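Local coordinates for MAGE domain-containing protein (Xenopus laevis, PDB 7DG2), which probably serves as the Nse3-type MAGE subunit that, paired with Nse1, shapes the Nse4 protein within the DNA-binding Smc5/6 complex, at residues D34-R37 against S38-E42; R176-E180 against T181-K185. All coordinates share one frame; numbering follows the deposited sequence.

Both contacts are local, each made where a helix of the MAGE homology domain ends. Contact 1 finishes helix 32-40 with a wide pi-type turn; contact 2 finishes helix 175-180 and, after a two-residue joint, leads into helix 183-193. They follow one another in series along the chain, their centres about 30 Å apart and their nearest atoms about 12 Å apart, so neither touches the other. Contact 1 lies toward the periphery, its centre about 24 Å from that of the chain, whereas contact 2 is about 8 Å from it. Contact 2 meets the Nse4 chain through Glu180 and Thr181, and an acetate ion, probably from the crystallisation liquor, lies about 4 Å from the side chain of Phe178.

Contact 1 of 2, residues D34-R37 against S38-E42; sequences DIVR and SVIKE
Ile35 and Ile40 meet on the packed side of this helix end, Ile35 CG2 lying 4.2 Å from Ile40 CD1, and Val36 brings its CG2 toward the same methyl. The backbone beneath widens into a pi-type turn. Ile35 O takes two N-H groups, Val39 N at 3.1 Å from above the carbonyl plane and Ile40 N in that plane, while Lys41 N reaches back five residues to Val36 O at 2.9 Å, nearly along the C=O axis. Lys41, with positive phi (54°), then takes the chain out of the helix. On the solvent side things are looser: a water donates to both Val36 O and Lys41 O, bridging the last turn. Elsewhere on the exposed surface the Arg37 chain, bent at chi3 (111°), folds back along the helix until its NH2 forms a salt bridge with Asp34 OD1 at 2.7 Å, although as a hydrogen bond it is weak, at 125°. Ser38 OG sits over one face of that guanidinium, 3.5 Å from Arg37 NH2. The buried side is wedged between two helices: Ile35 and Val39 rest on Tyr19 of helix 6-23, and Ile40 packs on Tyr47, Ile50 and Ile51 of helix 47-62.

Contact 2 of 2, residues R176-E180 against T181-K185; sequences RAFKE and TSKMK
Thr181 turns its OG1 anti to the backbone N (chi1 -168°), which leaves CG2 between N and the carbonyl carbon and sets that methyl 3.3 Å from Ala177 O. The same carbonyl oxygen accepts from Thr181 N at 2.9 Å, an i to i+4 bond at the end of helix 175-180. Thr181 is extended and ends the helix. Ser182 is extended too and takes the N-cap position of the next helix: a chi1 of 74° points its hydroxyl at the first turn, where OG accepts from Lys185 N at 3.0 Å in a nearly straight bond. Two helices are thus joined by just two residues. Across this short joint, Lys183 CE approaches the edge of the Phe178 ring, near its plane, 4.2 Å from CE1, and the amine beyond it goes on to a salt bridge with Asp207. One turn back in the first helix, Arg176 NH1 and Glu180 OE2 form a salt bridge at 2.8 Å; the bond lies in the guanidinium plane but meets the carboxylate from above, and with Tyr155 OH holding the other oxygen, Glu180 OE1, both ends of the carboxylate are gripped. The joint sits at the subunit interface, where Thr181 OG1 bonds Tyr61 O of the Nse4 chain, while within its own chain Lys179 lies against strands 64-70 and 75-80, and Lys183 and Met184 pack on helix 202-209.

Contact 1 of 2, residues D34-R37 against S38-E42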
loop_
_atom_site.group_PDB
_atom_site.type_symbol
_atom_site.label_atom_id
_atom_site.label_comp_id
_atom_site.label_asym_id
_atom_site.label_seq_id
_atom_site.Cartn_x
_atom_site.Cartn_y
_atom_site.Cartn_z
ATOM N N ASP B 34 19.630 -1.947 13.247
ATOM C CA ASP B 34 18.401 -1.402 13.823
ATOM C C ASP B 34 17.423 -2.507 14.200
ATOM O O ASP B 34 16.753 -2.416 15.229
ATOM C CB ASP B 34 17.726 -0.426 12.857
ATOM C CG ASP B 34 18.469 0.896 12.718
ATOM O OD1 ASP B 34 19.157 1.312 13.675
ATOM O OD2 ASP B 34 18.348 1.530 11.647
ATOM N N ILE B 35 17.314 -3.566 13.385
ATOM C CA ILE B 35 16.526 -4.720 13.808
ATOM C C ILE B 35 17.015 -5.230 15.155
ATOM O O ILE B 35 16.225 -5.501 16.071
ATOM C CB ILE B 35 16.593 -5.839 12.753
ATOM C CG1 ILE B 35 16.103 -5.332 11.400
ATOM C CG2 ILE B 35 15.765 -7.038 13.231
ATOM C CD1 ILE B 35 16.375 -6.354 10.278
ATOM N N VAL B 36 18.329 -5.408 15.285
ATOM C CA VAL B 36 18.858 -6.018 16.502
ATOM C C VAL B 36 18.666 -5.097 17.704
ATOM O O VAL B 36 18.241 -5.538 18.780
ATOM C CB VAL B 36 20.331 -6.395 16.291
ATOM C CG1 VAL B 36 20.922 -6.959 17.587
ATOM C CG2 VAL B 36 20.425 -7.421 15.148
ATOM N N ARG B 37 18.944 -3.807 17.529
ATOM C CA ARG B 37 18.900 -2.854 18.640
ATOM C C ARG B 37 17.470 -2.529 19.050
ATOM O O ARG B 37 17.136 -2.551 20.241
ATOM C CB ARG B 37 19.651 -1.575 18.245
ATOM C CG ARG B 37 19.447 -0.365 19.157
ATOM C CD ARG B 37 20.447 0.720 18.757
ATOM N NE ARG B 37 19.882 1.916 18.131
ATOM C CZ ARG B 37 19.195 1.960 16.986
ATOM N NH1 ARG B 37 18.770 3.129 16.524
ATOM N NH2 ARG B 37 18.897 0.860 16.307
ATOM N N SER B 38 16.607 -2.243 18.076
ATOM C CA SER B 38 15.270 -1.738 18.364
ATOM C C SER B 38 14.260 -2.825 18.657
ATOM O O SER B 38 13.265 -2.558 19.340
ATOM C CB SER B 38 14.754 -0.892 17.195
ATOM O OG SER B 38 15.522 0.293 17.062
ATOM N N VAL B 39 14.441 -4.031 18.119
ATOM C CA VAL B 39 13.482 -5.108 18.308
ATOM C C VAL B 39 14.064 -6.252 19.139
ATOM O O VAL B 39 13.436 -6.715 20.094
ATOM C CB VAL B 39 12.962 -5.621 16.946
ATOM C CG1 VAL B 39 11.867 -6.639 17.157
ATOM C CG2 VAL B 39 12.457 -4.456 16.122
ATOM N N ILE B 40 15.230 -6.771 18.751
ATOM C CA ILE B 40 15.676 -8.019 19.366
ATOM C C ILE B 40 16.167 -7.786 20.792
ATOM O O ILE B 40 15.959 -8.636 21.672
ATOM C CB ILE B 40 16.727 -8.683 18.454
ATOM C CG1 ILE B 40 16.012 -9.084 17.145
ATOM C CG2 ILE B 40 17.353 -9.907 19.128
ATOM C CD1 ILE B 40 16.866 -9.862 16.151
ATOM N N LYS B 41 16.779 -6.631 21.050
ATOM C CA LYS B 41 17.079 -6.162 22.400
ATOM C C LYS B 41 17.864 -7.200 23.198
ATOM O O LYS B 41 18.968 -7.576 22.792
ATOM C CB LYS B 41 15.784 -5.756 23.105
ATOM C CG LYS B 41 15.143 -4.502 22.504
ATOM C CD LYS B 41 13.695 -4.351 22.980
ATOM C CE LYS B 41 13.116 -3.010 22.577
ATOM N NZ LYS B 41 11.744 -2.839 23.138
ATOM N N GLU B 42 17.323 -7.676 24.325
ATOM C CA GLU B 42 18.126 -8.551 25.181
ATOM C C GLU B 42 18.274 -9.970 24.634
ATOM O O GLU B 42 18.949 -10.793 25.266
ATOM C CB GLU B 42 17.538 -8.586 26.597
ATOM C CG GLU B 42 16.254 -9.384 26.732
ATOM C CD GLU B 42 14.991 -8.554 26.538
ATOM O OE1 GLU B 42 14.998 -7.589 25.743
ATOM O OE2 GLU B 42 13.973 -8.887 27.181
HETATM O O HOH W 1 20.034 -5.611 21.042
#

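Contact 2 of 2, residues R176-E180 against T181-K185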
loop_
_atom_site.group_PDB
_atom_site.type_symbol
_atom_site.label_atom_id
_atom_site.label_comp_id
_atom_site.label_asym_id
_atom_site.label_seq_id
_atom_site.Cartn_x
_atom_site.Cartn_y
_atom_site.Cartn_z
ATOM N N ARG B 176 19.147 -1.120 -4.889
ATOM C CA ARG B 176 17.804 -1.700 -4.956
ATOM C C ARG B 176 17.424 -2.069 -6.388
ATOM O O ARG B 176 16.767 -3.093 -6.608
ATOM C CB ARG B 176 16.775 -0.749 -4.345
ATOM C CG ARG B 176 15.358 -1.330 -4.393
ATOM C CD ARG B 176 14.320 -0.375 -3.824
ATOM N NE ARG B 176 14.373 -0.225 -2.376
ATOM C CZ ARG B 176 13.816 -1.057 -1.497
ATOM N NH1 ARG B 176 13.165 -2.136 -1.907
ATOM N NH2 ARG B 176 13.916 -0.799 -0.197
ATOM N N ALA B 177 17.833 -1.261 -7.380
ATOM C CA ALA B 177 17.540 -1.596 -8.771
ATOM C C ALA B 177 18.183 -2.919 -9.165
ATOM O O ALA B 177 17.567 -3.737 -9.858
ATOM C CB ALA B 177 18.017 -0.481 -9.706
ATOM N N PHE B 178 19.425 -3.150 -8.740
ATOM C CA PHE B 178 20.069 -4.401 -9.124
ATOM C C PHE B 178 19.413 -5.613 -8.487
ATOM O O PHE B 178 19.547 -6.717 -9.028
ATOM C CB PHE B 178 21.556 -4.374 -8.767
ATOM C CG PHE B 178 22.384 -3.591 -9.741
ATOM C CD1 PHE B 178 22.606 -4.081 -11.020
ATOM C CD2 PHE B 178 22.922 -2.368 -9.386
ATOM C CE1 PHE B 178 23.362 -3.360 -11.932
ATOM C CE2 PHE B 178 23.676 -1.648 -10.286
ATOM C CZ PHE B 178 23.895 -2.143 -11.563
ATOM N N LYS B 179 18.704 -5.439 -7.363
ATOM C CA LYS B 179 18.017 -6.555 -6.720
ATOM C C LYS B 179 16.575 -6.716 -7.183
ATOM O O LYS B 179 16.071 -7.843 -7.223
ATOM C CB LYS B 179 18.037 -6.389 -5.195
ATOM C CG LYS B 179 19.419 -6.417 -4.592
ATOM C CD LYS B 179 20.113 -7.729 -4.839
ATOM C CE LYS B 179 21.512 -7.727 -4.234
ATOM N NZ LYS B 179 22.184 -9.047 -4.428
ATOM N N GLU B 180 15.899 -5.631 -7.552
ATOM C CA GLU B 180 14.507 -5.742 -7.958
ATOM C C GLU B 180 14.338 -5.949 -9.455
ATOM O O GLU B 180 13.327 -6.527 -9.874
ATOM C CB GLU B 180 13.719 -4.507 -7.515
ATOM C CG GLU B 180 13.495 -4.454 -5.994
ATOM C CD GLU B 180 12.532 -3.363 -5.563
ATOM O OE1 GLU B 180 12.006 -2.624 -6.429
ATOM O OE2 GLU B 180 12.286 -3.260 -4.346
ATOM N N THR B 181 15.293 -5.517 -10.273
ATOM C CA THR B 181 15.224 -5.781 -11.714
ATOM C C THR B 181 16.616 -6.228 -12.163
ATOM O O THR B 181 17.448 -6.661 -11.360
ATOM C CB THR B 181 14.646 -4.556 -12.463
ATOM O OG1 THR B 181 14.323 -4.914 -13.816
ATOM C CG2 THR B 181 15.608 -3.361 -12.468
ATOM N N SER B 182 16.872 -6.184 -13.467
ATOM C CA SER B 182 18.156 -6.618 -13.993
ATOM C C SER B 182 18.412 -5.870 -15.289
ATOM O O SER B 182 17.498 -5.318 -15.899
ATOM C CB SER B 182 18.186 -8.128 -14.251
ATOM O OG SER B 182 17.432 -8.462 -15.413
ATOM N N LYS B 183 19.669 -5.878 -15.723
ATOM C CA LYS B 183 19.970 -5.257 -17.009
ATOM C C LYS B 183 19.187 -5.914 -18.142
ATOM O O LYS B 183 18.669 -5.220 -19.023
ATOM C CB LYS B 183 21.472 -5.321 -17.284
ATOM C CG LYS B 183 22.304 -4.392 -16.408
ATOM C CD LYS B 183 23.778 -4.557 -16.744
ATOM C CE LYS B 183 24.642 -3.579 -15.976
ATOM N NZ LYS B 183 26.103 -3.803 -16.287
ATOM N N MET B 184 19.073 -7.250 -18.131
ATOM C CA MET B 184 18.371 -7.923 -19.224
ATOM C C MET B 184 16.884 -7.603 -19.197
ATOM O O MET B 184 16.271 -7.391 -20.249
ATOM C CB MET B 184 18.605 -9.435 -19.162
ATOM C CG MET B 184 18.049 -10.196 -20.358
ATOM S SD MET B 184 18.819 -9.673 -21.907
ATOM C CE MET B 184 20.401 -10.520 -21.801
ATOM N N LYS B 185 16.284 -7.548 -18.003
ATOM C CA LYS B 185 14.880 -7.161 -17.919
ATOM C C LYS B 185 14.658 -5.744 -18.440
ATOM O O LYS B 185 13.682 -5.488 -19.149
ATOM C CB LYS B 185 14.385 -7.276 -16.471
ATOM C CG LYS B 185 14.237 -8.695 -15.955
ATOM C CD LYS B 185 13.050 -9.402 -16.589
ATOM C CE LYS B 185 12.725 -10.698 -15.835
ATOM N NZ LYS B 185 11.733 -11.547 -16.550
#